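Local structure of separin (Saccharomyces cerevisiae, 5U1T) at residues K953-E957 / S958-I962; V1314-I1317 / L1318-G1322. The protein acts as a caspase-like cysteine protease that cleaves the MCD1/SCC1 subunit of cohesin at the onset of anaphase, releasing chromosomes for segregation. All coordinates share one frame; numbering follows the deposited sequence.

Contact 1: K953-E957 / S958-I962; sequences KGMFE and STLGI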
# COMPACT_ATOMS: atom_id res chain seq x y z
N LYS A 953 -40.64 -35.29 11.92
CA LYS A 953 -39.46 -36.09 11.63
C LYS A 953 -39.69 -37.08 10.49
O LYS A 953 -38.81 -37.26 9.64
CB LYS A 953 -39.02 -36.87 12.86
CG LYS A 953 -37.59 -37.34 12.75
CD LYS A 953 -37.50 -38.86 12.88
CE LYS A 953 -36.04 -39.26 13.04
NZ LYS A 953 -35.32 -38.17 13.78
N GLY A 954 -40.86 -37.71 10.49
CA GLY A 954 -41.22 -38.64 9.44
C GLY A 954 -41.48 -37.93 8.13
O GLY A 954 -41.12 -38.41 7.07
N MET A 955 -42.03 -36.75 8.22
CA MET A 955 -42.30 -35.99 7.05
C MET A 955 -41.04 -35.59 6.35
O MET A 955 -41.01 -35.53 5.15
CB MET A 955 -43.05 -34.76 7.46
CG MET A 955 -43.54 -33.93 6.32
SD MET A 955 -44.37 -32.55 7.04
CE MET A 955 -44.96 -31.79 5.58
N PHE A 956 -39.98 -35.31 7.08
CA PHE A 956 -38.71 -34.90 6.46
C PHE A 956 -37.99 -36.09 5.82
O PHE A 956 -37.05 -35.90 5.05
CB PHE A 956 -37.76 -34.22 7.46
CG PHE A 956 -38.34 -33.00 8.11
CD1 PHE A 956 -39.32 -32.25 7.48
CD2 PHE A 956 -37.92 -32.61 9.36
CE1 PHE A 956 -39.88 -31.13 8.09
CE2 PHE A 956 -38.48 -31.48 9.98
CZ PHE A 956 -39.46 -30.74 9.34
N GLU A 957 -38.44 -37.29 6.14
CA GLU A 957 -37.91 -38.51 5.56
C GLU A 957 -38.86 -39.10 4.52
O GLU A 957 -38.85 -40.31 4.26
CB GLU A 957 -37.65 -39.53 6.66
CG GLU A 957 -36.50 -39.17 7.58
CD GLU A 957 -36.54 -39.97 8.86
OE1 GLU A 957 -37.24 -41.02 8.87
OE2 GLU A 957 -35.88 -39.52 9.86
N SER A 958 -39.70 -38.25 3.95
CA SER A 958 -40.70 -38.69 3.01
C SER A 958 -40.58 -37.88 1.75
O SER A 958 -40.24 -36.70 1.80
CB SER A 958 -42.11 -38.54 3.58
OG SER A 958 -42.46 -39.67 4.34
N THR A 959 -40.83 -38.55 0.65
CA THR A 959 -41.09 -37.93 -0.61
C THR A 959 -42.19 -36.93 -0.45
O THR A 959 -43.26 -37.25 -0.02
CB THR A 959 -41.52 -38.94 -1.66
OG1 THR A 959 -40.40 -39.74 -2.02
CG2 THR A 959 -42.01 -38.25 -2.86
N LEU A 960 -41.89 -35.69 -0.76
CA LEU A 960 -42.82 -34.61 -0.58
C LEU A 960 -43.08 -33.95 -1.89
O LEU A 960 -42.24 -33.92 -2.75
CB LEU A 960 -42.27 -33.60 0.38
CG LEU A 960 -42.28 -33.93 1.85
CD1 LEU A 960 -41.65 -32.78 2.58
CD2 LEU A 960 -43.70 -34.11 2.31
N GLY A 961 -44.24 -33.35 -2.03
CA GLY A 961 -44.57 -32.70 -3.27
C GLY A 961 -45.42 -31.47 -3.13
O GLY A 961 -45.90 -31.16 -2.08
N ILE A 962 -45.60 -30.77 -4.22
CA ILE A 962 -46.33 -29.53 -4.24
C ILE A 962 -46.76 -29.26 -5.66
O ILE A 962 -46.04 -29.53 -6.57
CB ILE A 962 -45.45 -28.40 -3.67
CG1 ILE A 962 -46.12 -27.06 -3.76
CG2 ILE A 962 -44.13 -28.34 -4.38
CD1 ILE A 962 -45.79 -26.20 -2.58

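Contact 2: V1314-I1317 / L1318-G1322; sequences VLDI and LLFHG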
# COMPACT_ATOMS: atom_id res chain seq x y z
N VAL A 1314 -49.31 -41.21 -1.55
CA VAL A 1314 -50.65 -40.69 -1.39
C VAL A 1314 -51.10 -40.71 0.09
O VAL A 1314 -51.62 -39.72 0.60
CB VAL A 1314 -51.65 -41.46 -2.29
CG1 VAL A 1314 -53.03 -40.84 -2.19
CG2 VAL A 1314 -51.17 -41.41 -3.73
N LEU A 1315 -50.86 -41.83 0.76
CA LEU A 1315 -51.10 -41.90 2.19
C LEU A 1315 -50.38 -40.78 2.93
O LEU A 1315 -50.94 -40.16 3.84
CB LEU A 1315 -50.66 -43.26 2.74
CG LEU A 1315 -51.38 -44.49 2.22
CD1 LEU A 1315 -50.99 -45.72 3.00
CD2 LEU A 1315 -52.87 -44.28 2.26
N ASP A 1316 -49.15 -40.49 2.52
CA ASP A 1316 -48.40 -39.42 3.13
C ASP A 1316 -49.09 -38.07 2.89
O ASP A 1316 -49.22 -37.30 3.82
CB ASP A 1316 -46.96 -39.39 2.61
CG ASP A 1316 -46.05 -40.32 3.37
OD1 ASP A 1316 -46.46 -40.88 4.41
OD2 ASP A 1316 -44.89 -40.49 2.94
N ILE A 1317 -49.54 -37.80 1.67
CA ILE A 1317 -50.25 -36.54 1.42
C ILE A 1317 -51.42 -36.38 2.37
O ILE A 1317 -51.60 -35.32 2.97
CB ILE A 1317 -50.79 -36.45 -0.02
CG1 ILE A 1317 -49.66 -36.57 -1.05
CG2 ILE A 1317 -51.59 -35.15 -0.19
CD1 ILE A 1317 -50.11 -36.34 -2.51
N LEU A 1318 -52.22 -37.43 2.52
CA LEU A 1318 -53.36 -37.37 3.42
C LEU A 1318 -52.92 -37.24 4.87
O LEU A 1318 -53.54 -36.52 5.64
CB LEU A 1318 -54.24 -38.60 3.23
CG LEU A 1318 -54.62 -38.84 1.78
CD1 LEU A 1318 -55.36 -40.16 1.64
CD2 LEU A 1318 -55.46 -37.67 1.26
N LEU A 1319 -51.86 -37.94 5.24
CA LEU A 1319 -51.36 -37.90 6.62
C LEU A 1319 -50.92 -36.50 7.08
O LEU A 1319 -51.30 -36.05 8.17
CB LEU A 1319 -50.20 -38.88 6.81
CG LEU A 1319 -49.48 -38.81 8.16
CD1 LEU A 1319 -50.49 -38.93 9.28
CD2 LEU A 1319 -48.39 -39.87 8.29
N PHE A 1320 -50.12 -35.80 6.25
CA PHE A 1320 -49.53 -34.54 6.68
C PHE A 1320 -50.61 -33.48 6.72
O PHE A 1320 -50.55 -32.56 7.53
CB PHE A 1320 -48.38 -34.12 5.77
CG PHE A 1320 -47.30 -35.15 5.65
CD1 PHE A 1320 -46.92 -35.89 6.77
CD2 PHE A 1320 -46.69 -35.42 4.44
CE1 PHE A 1320 -45.95 -36.86 6.67
CE2 PHE A 1320 -45.71 -36.39 4.34
CZ PHE A 1320 -45.34 -37.12 5.46
N HIS A 1321 -51.63 -33.65 5.89
CA HIS A 1321 -52.77 -32.75 5.94
C HIS A 1321 -53.82 -33.13 7.01
O HIS A 1321 -54.90 -32.54 7.04
CB HIS A 1321 -53.44 -32.68 4.58
CG HIS A 1321 -52.82 -31.70 3.65
ND1 HIS A 1321 -51.94 -32.07 2.65
CD2 HIS A 1321 -52.95 -30.36 3.55
CE1 HIS A 1321 -51.56 -31.00 1.98
NE2 HIS A 1321 -52.16 -29.95 2.51
N GLY A 1322 -53.51 -34.09 7.87
CA GLY A 1322 -54.39 -34.43 8.98
C GLY A 1322 -55.26 -35.70 8.91
O GLY A 1322 -56.07 -35.94 9.80

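Contact 1: K953-E957 / S958-I962
Met955 O accepts the backbone N-H of Ser958, with Ser958 N at 3.2 Å and an N-H...O angle of 139°, and this bond closes a type I beta turn over Met955-Ser958. One residue back, Gly954 O takes Glu957 N at 3.0 Å, a backbone bond from residue i+3 back to residue i as helix 950-955 gives way to the turn. Leu960 then folds its isobutyl group back over the turn: CD1 stands 3.8 Å from Met955 O, and CD2 meets Met955 CG at 4.0 Å. The two side chains cross at about a right angle. Met955 CG, anti to the backbone N (chi1 -173°), is the atom that meets Leu960 CD2, and the extended chain carries SD beyond it. Ser958 OG lies 3.3 Å from Gly954 O and is hydrogen-bonded to the carboxylate of Asp1316. The turn thus joins the short helix to strand 960-962, which pairs antiparallel with strand 1157-1163 through backbone bonds of Leu960 with Arg1162 and of Ile962 with His1160. Helix 1036-1054 packs against Phe956, Leu960 and Ile962, and helix 1303-1320 contributes Phe1320 to the surroundings of the turn.

Contact 2: V1314-I1317 / L1318-G1322
Ile1317 O receives two donors from His1321 where a Schellman motif ends helix 1303-1320. His1321 ND1 comes to 3.3 Å from Ile1317 O with an N-H...O angle of 151°, the acceptor lying in the plane of the imidazole at its edge; His1321 N adds a weak bond to Ile1317 O at 3.4 Å. The side-chain N-H thus adds to a weak backbone bond on the same carbonyl. Upstream the i to i+4 pattern is intact: Val1314 O is met by Leu1318 N at 3.0 Å, Leu1315 O by Leu1319 N at 2.8 Å, and Asp1316 O by Phe1320 N at 3.0 Å. Beyond, Gly1322, with positive phi, sends its N to Leu1319 O at 3.0 Å, and the next amide reaches back to Leu1318 O. Val1314 and Ile1317 pack on helix 1287-1294. Phe1320 CG lies beside the backbone N (chi1 -56°), which turns the ring back over Asp1316. Their side chains run side by side, carboxylate and ring planes 30° apart, with Asp1316 CB 3.7 Å from Phe1320 CE2; OD2 has its partner in Ser958. Asp1316 O sits over one ring face, displaced toward the rim and nearest to Phe1320 CD2 at 3.2 Å.

Contact 1 comes first along the chain and contact 2 some 350 residues later, yet their centres are about 10 Å apart and they touch directly. Ser958 OG and Asp1316 OD2, 2.9 Å apart, form a probable hydrogen bond between the turn and the last turns of helix 1303-1320. Beside it the Phe1320 ring packs into contact 1, its CZ 3.6 Å from Met955 CA and its CE2 3.7 Å from Leu960 CD2. The junction ties the turn after helix 950-955, and through it strand 960-962 of the mixed sheet that includes strand 1353-1362, to the C-terminal end of helix 1303-1320, away from the probable catalytic cysteine.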